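Local coordinates for protein UDP-N-acetylenolpyruvoylglucosamine reductase (Listeria monocytogenes, PDB 3TX1) that uses FAD and NADPH to reduce UDP-N-acetylenolpyruvoylglucosamine to UDP-N-acetylmuramate, a step of peptidoglycan biosynthesis, at residues S261-V273 with D291-V303. Numbering follows the deposited sequence.
Sequences SGLQGHIIGGAQV and DYMNLIAYVQQTV
Leu295 of helix 289-307 packs against the two-stranded hairpin formed by strands 267-268 and 271-273, which a type II' turn from Ile268 to Ala271 joins; this is a helix-on-sheet layer of the MurB C-terminal domain. With CG anti to the backbone N, the leucine rises from CB toward the strands. Leu295 CG already meets Val273 CG2, Leu295 CD1 lies against Ile268 CG1 at 3.9 Å, and Leu295 CD2 sits 3.7 Å from Ala271 O, touching backbone as well as the Ala271 and Val273 side chains. The axes of strand 271-273 and of 291-303 run in roughly the same direction, at 26°. Val273 CG2 also packs on Val299 CG2, and Ile258 of helix 254-260 touches both valines.

Leu263 follows the Schellman motif that ends that helix, and its two methyls part over the neighbouring turn: CD1 rests 3.8 Å from Val299 CG1 and also meets Val303, while CD2 lies 3.6 Å from Tyr298 CE2. On the outer flank, Tyr298 and His266 form an offset stack with planes at 27°, Tyr298 CE2 standing above one imidazole face near its rim. Thr302 OG1 lies over a face of the tyrosine ring and donates to Tyr298 O, which Thr302 N reaches from the opposite side of the carbonyl plane.

At the other end the turn rests on Asp291, whose CB touches Ala271 CB. Asp291 OD2 accepts from Thr288 N, and also takes a weak but nearly straight bond from Gly270 N, 3.3 Å long at 178°.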
loop_
_atom_site.group_PDB
_atom_site.type_symbol
_atom_site.label_atom_id
_atom_site.label_comp_id
_atom_site.label_asym_id
_atom_site.label_seq_id
_atom_site.Cartn_x
_atom_site.Cartn_y
_atom_site.Cartn_z
ATOM N N SER A 261 -13.512 11.911 21.078
ATOM C CA SER A 261 -12.535 12.755 21.780
ATOM C C SER A 261 -12.536 14.215 21.326
ATOM O O SER A 261 -11.719 14.999 21.775
ATOM C CB SER A 261 -11.134 12.168 21.658
ATOM O OG SER A 261 -11.143 10.846 22.169
ATOM N N GLY A 262 -13.464 14.561 20.434
ATOM C CA GLY A 262 -13.580 15.896 19.922
ATOM C C GLY A 262 -12.553 16.224 18.876
ATOM O O GLY A 262 -12.309 17.383 18.602
ATOM N N LEU A 263 -11.941 15.220 18.271
ATOM C CA LEU A 263 -10.925 15.471 17.251
ATOM C C LEU A 263 -11.401 15.547 15.822
ATOM O O LEU A 263 -10.619 15.855 14.957
ATOM C CB LEU A 263 -9.839 14.403 17.294
ATOM C CG LEU A 263 -9.018 14.334 18.573
ATOM C CD1 LEU A 263 -8.452 12.916 18.672
ATOM C CD2 LEU A 263 -7.958 15.422 18.569
ATOM N N GLN A 264 -12.658 15.262 15.536
ATOM C CA GLN A 264 -13.091 15.288 14.147
ATOM C C GLN A 264 -13.153 16.714 13.599
ATOM O O GLN A 264 -13.819 17.587 14.184
ATOM C CB GLN A 264 -14.420 14.591 13.974
ATOM C CG GLN A 264 -14.698 14.351 12.506
ATOM C CD GLN A 264 -15.864 13.412 12.238
ATOM O OE1 GLN A 264 -16.799 13.297 13.040
ATOM N NE2 GLN A 264 -15.817 12.750 11.080
ATOM N N GLY A 265 -12.446 16.927 12.478
ATOM C CA GLY A 265 -12.365 18.217 11.819
ATOM C C GLY A 265 -11.069 18.900 12.199
ATOM O O GLY A 265 -10.678 19.880 11.597
ATOM N N HIS A 266 -10.369 18.371 13.190
ATOM C CA HIS A 266 -9.127 18.967 13.625
ATOM C C HIS A 266 -8.189 19.128 12.481
ATOM O O HIS A 266 -8.100 18.254 11.635
ATOM C CB HIS A 266 -8.472 18.158 14.747
ATOM C CG HIS A 266 -7.746 19.032 15.723
ATOM N ND1 HIS A 266 -8.380 19.639 16.764
ATOM C CD2 HIS A 266 -6.460 19.521 15.716
ATOM C CE1 HIS A 266 -7.515 20.413 17.428
ATOM N NE2 HIS A 266 -6.338 20.355 16.787
ATOM N N ILE A 267 -7.477 20.249 12.433
ATOM C CA ILE A 267 -6.528 20.531 11.357
ATOM C C ILE A 267 -5.189 20.944 11.906
ATOM O O ILE A 267 -5.127 21.702 12.867
ATOM C CB ILE A 267 -7.034 21.689 10.472
ATOM C CG1 ILE A 267 -8.281 21.260 9.722
ATOM C CG2 ILE A 267 -5.985 22.160 9.455
ATOM C CD1 ILE A 267 -8.968 22.412 9.056
ATOM N N ILE A 268 -4.125 20.403 11.321
ATOM C CA ILE A 268 -2.775 20.838 11.584
ATOM C C ILE A 268 -2.147 21.015 10.209
ATOM O O ILE A 268 -2.109 20.040 9.444
ATOM C CB ILE A 268 -1.965 19.809 12.336
ATOM C CG1 ILE A 268 -2.631 19.518 13.686
ATOM C CG2 ILE A 268 -0.520 20.318 12.460
ATOM C CD1 ILE A 268 -1.689 18.870 14.686
ATOM N N GLY A 269 -1.685 22.241 9.887
ATOM C CA GLY A 269 -1.153 22.542 8.556
ATOM C C GLY A 269 -2.168 22.225 7.480
ATOM O O GLY A 269 -3.256 22.760 7.481
ATOM N N GLY A 270 -1.836 21.338 6.553
ATOM C CA GLY A 270 -2.798 20.949 5.509
ATOM C C GLY A 270 -3.447 19.581 5.744
ATOM O O GLY A 270 -4.029 18.992 4.832
ATOM N N ALA A 271 -3.357 19.085 6.973
ATOM C CA ALA A 271 -3.877 17.786 7.319
ATOM C C ALA A 271 -5.114 17.934 8.195
ATOM O O ALA A 271 -5.187 18.823 9.041
ATOM C CB ALA A 271 -2.806 16.982 8.034
ATOM N N GLN A 272 -6.091 17.053 8.005
ATOM C CA GLN A 272 -7.328 17.118 8.787
ATOM C C GLN A 272 -7.877 15.759 9.161
ATOM O O GLN A 272 -7.844 14.843 8.361
ATOM C CB GLN A 272 -8.394 17.877 8.014
ATOM C CG GLN A 272 -9.666 18.117 8.821
ATOM C CD GLN A 272 -10.738 18.803 8.012
ATOM O OE1 GLN A 272 -10.900 18.515 6.822
ATOM N NE2 GLN A 272 -11.504 19.689 8.650
ATOM N N VAL A 273 -8.324 15.614 10.390
ATOM C CA VAL A 273 -9.001 14.396 10.768
ATOM C C VAL A 273 -10.307 14.508 10.010
ATOM O O VAL A 273 -11.081 15.441 10.266
ATOM C CB VAL A 273 -9.277 14.348 12.276
ATOM C CG1 VAL A 273 -10.132 13.154 12.613
ATOM C CG2 VAL A 273 -7.963 14.327 13.035
ATOM N N ASP A 291 3.000 17.418 8.939
ATOM C CA ASP A 291 1.591 17.629 9.322
ATOM C C ASP A 291 0.937 16.331 9.696
ATOM O O ASP A 291 0.253 16.264 10.713
ATOM C CB ASP A 291 0.767 18.253 8.214
ATOM C CG ASP A 291 1.202 19.647 7.867
ATOM O OD1 ASP A 291 1.599 20.423 8.779
ATOM O OD2 ASP A 291 1.139 19.954 6.660
ATOM N N TYR A 292 1.117 15.299 8.876
ATOM C CA TYR A 292 0.534 13.988 9.219
ATOM C C TYR A 292 1.010 13.445 10.568
ATOM O O TYR A 292 0.166 13.114 11.409
ATOM C CB TYR A 292 0.738 12.962 8.114
ATOM C CG TYR A 292 -0.373 12.955 7.075
ATOM C CD1 TYR A 292 -0.421 13.907 6.041
ATOM C CD2 TYR A 292 -1.385 11.978 7.114
ATOM C CE1 TYR A 292 -1.438 13.898 5.088
ATOM C CE2 TYR A 292 -2.408 11.973 6.169
ATOM C CZ TYR A 292 -2.424 12.939 5.150
ATOM O OH TYR A 292 -3.453 12.909 4.195
ATOM N N MET A 293 2.340 13.411 10.780
ATOM C CA MET A 293 2.948 12.883 12.004
ATOM C C MET A 293 2.474 13.676 13.189
ATOM O O MET A 293 2.331 13.143 14.292
ATOM C CB MET A 293 4.494 12.955 11.983
ATOM C CG MET A 293 5.283 12.120 10.965
ATOM S SD MET A 293 4.671 10.424 10.636
ATOM C CE MET A 293 4.430 9.659 12.249
ATOM N N ASN A 294 2.288 14.974 12.979
ATOM C CA ASN A 294 1.866 15.833 14.043
ATOM C C ASN A 294 0.403 15.602 14.386
ATOM O O ASN A 294 0.025 15.510 15.548
ATOM C CB ASN A 294 2.192 17.297 13.706
ATOM C CG ASN A 294 3.649 17.693 14.064
ATOM O OD1 ASN A 294 4.254 18.553 13.423
ATOM N ND2 ASN A 294 4.212 17.053 15.101
ATOM N N LEU A 295 -0.441 15.449 13.385
ATOM C CA LEU A 295 -1.825 15.179 13.685
ATOM C C LEU A 295 -1.987 13.758 14.260
ATOM O O LEU A 295 -2.719 13.552 15.244
ATOM C CB LEU A 295 -2.695 15.420 12.458
ATOM C CG LEU A 295 -4.198 15.402 12.634
ATOM C CD1 LEU A 295 -4.563 16.138 13.919
ATOM C CD2 LEU A 295 -4.836 16.036 11.398
ATOM N N ILE A 296 -1.264 12.797 13.701
ATOM C CA ILE A 296 -1.340 11.462 14.227
ATOM C C ILE A 296 -0.974 11.471 15.704
ATOM O O ILE A 296 -1.707 10.939 16.531
ATOM C CB ILE A 296 -0.418 10.505 13.480
ATOM C CG1 ILE A 296 -0.943 10.247 12.058
ATOM C CG2 ILE A 296 -0.298 9.184 14.237
ATOM C CD1 ILE A 296 -0.057 9.271 11.265
ATOM N N ALA A 297 0.125 12.101 16.063
ATOM C CA ALA A 297 0.535 12.074 17.472
ATOM C C ALA A 297 -0.447 12.813 18.400
ATOM O O ALA A 297 -0.717 12.379 19.535
ATOM C CB ALA A 297 1.939 12.605 17.627
ATOM N N TYR A 298 -1.012 13.902 17.908
ATOM C CA TYR A 298 -1.921 14.647 18.733
ATOM C C TYR A 298 -3.225 13.860 18.989
ATOM O O TYR A 298 -3.797 13.899 20.087
ATOM C CB TYR A 298 -2.152 16.000 18.099
ATOM C CG TYR A 298 -3.073 16.909 18.830
ATOM C CD1 TYR A 298 -2.595 17.804 19.808
ATOM C CD2 TYR A 298 -4.434 16.939 18.499
ATOM C CE1 TYR A 298 -3.460 18.693 20.453
ATOM C CE2 TYR A 298 -5.308 17.806 19.149
ATOM C CZ TYR A 298 -4.823 18.661 20.110
ATOM O OH TYR A 298 -5.740 19.470 20.710
ATOM N N VAL A 299 -3.665 13.118 17.983
ATOM C CA VAL A 299 -4.832 12.283 18.119
ATOM C C VAL A 299 -4.525 11.172 19.106
ATOM O O VAL A 299 -5.249 10.991 20.084
ATOM C CB VAL A 299 -5.241 11.670 16.775
ATOM C CG1 VAL A 299 -6.142 10.461 16.979
ATOM C CG2 VAL A 299 -5.885 12.713 15.871
ATOM N N GLN A 300 -3.444 10.442 18.862
ATOM C CA GLN A 300 -3.023 9.392 19.766
ATOM C C GLN A 300 -2.979 9.938 21.164
ATOM O O GLN A 300 -3.488 9.335 22.099
ATOM C CB GLN A 300 -1.623 8.951 19.411
ATOM C CG GLN A 300 -1.544 8.077 18.180
ATOM C CD GLN A 300 -0.147 7.541 17.924
ATOM O OE1 GLN A 300 0.803 8.299 17.743
ATOM N NE2 GLN A 300 -0.031 6.222 17.856
ATOM N N GLN A 301 -2.372 11.097 21.324
ATOM C CA GLN A 301 -2.242 11.646 22.665
ATOM C C GLN A 301 -3.563 12.055 23.303
ATOM O O GLN A 301 -3.750 11.843 24.481
ATOM C CB GLN A 301 -1.256 12.815 22.691
ATOM C CG GLN A 301 -1.028 13.322 24.092
ATOM C CD GLN A 301 -0.512 12.235 25.013
ATOM O OE1 GLN A 301 0.058 11.220 24.564
ATOM N NE2 GLN A 301 -0.710 12.433 26.315
ATOM N N THR A 302 -4.466 12.644 22.529
ATOM C CA THR A 302 -5.727 13.121 23.062
ATOM C C THR A 302 -6.614 11.927 23.405
ATOM O O THR A 302 -7.317 11.888 24.415
ATOM C CB THR A 302 -6.401 13.974 21.999
ATOM O OG1 THR A 302 -5.513 15.031 21.638
ATOM C CG2 THR A 302 -7.663 14.578 22.495
ATOM N N VAL A 303 -6.578 10.919 22.561
ATOM C CA VAL A 303 -7.400 9.774 22.836
ATOM C C VAL A 303 -6.989 9.071 24.099
ATOM O O VAL A 303 -7.853 8.631 24.852
ATOM C CB VAL A 303 -7.454 8.793 21.667
ATOM C CG1 VAL A 303 -8.177 7.535 22.089
ATOM C CG2 VAL A 303 -8.169 9.473 20.523
#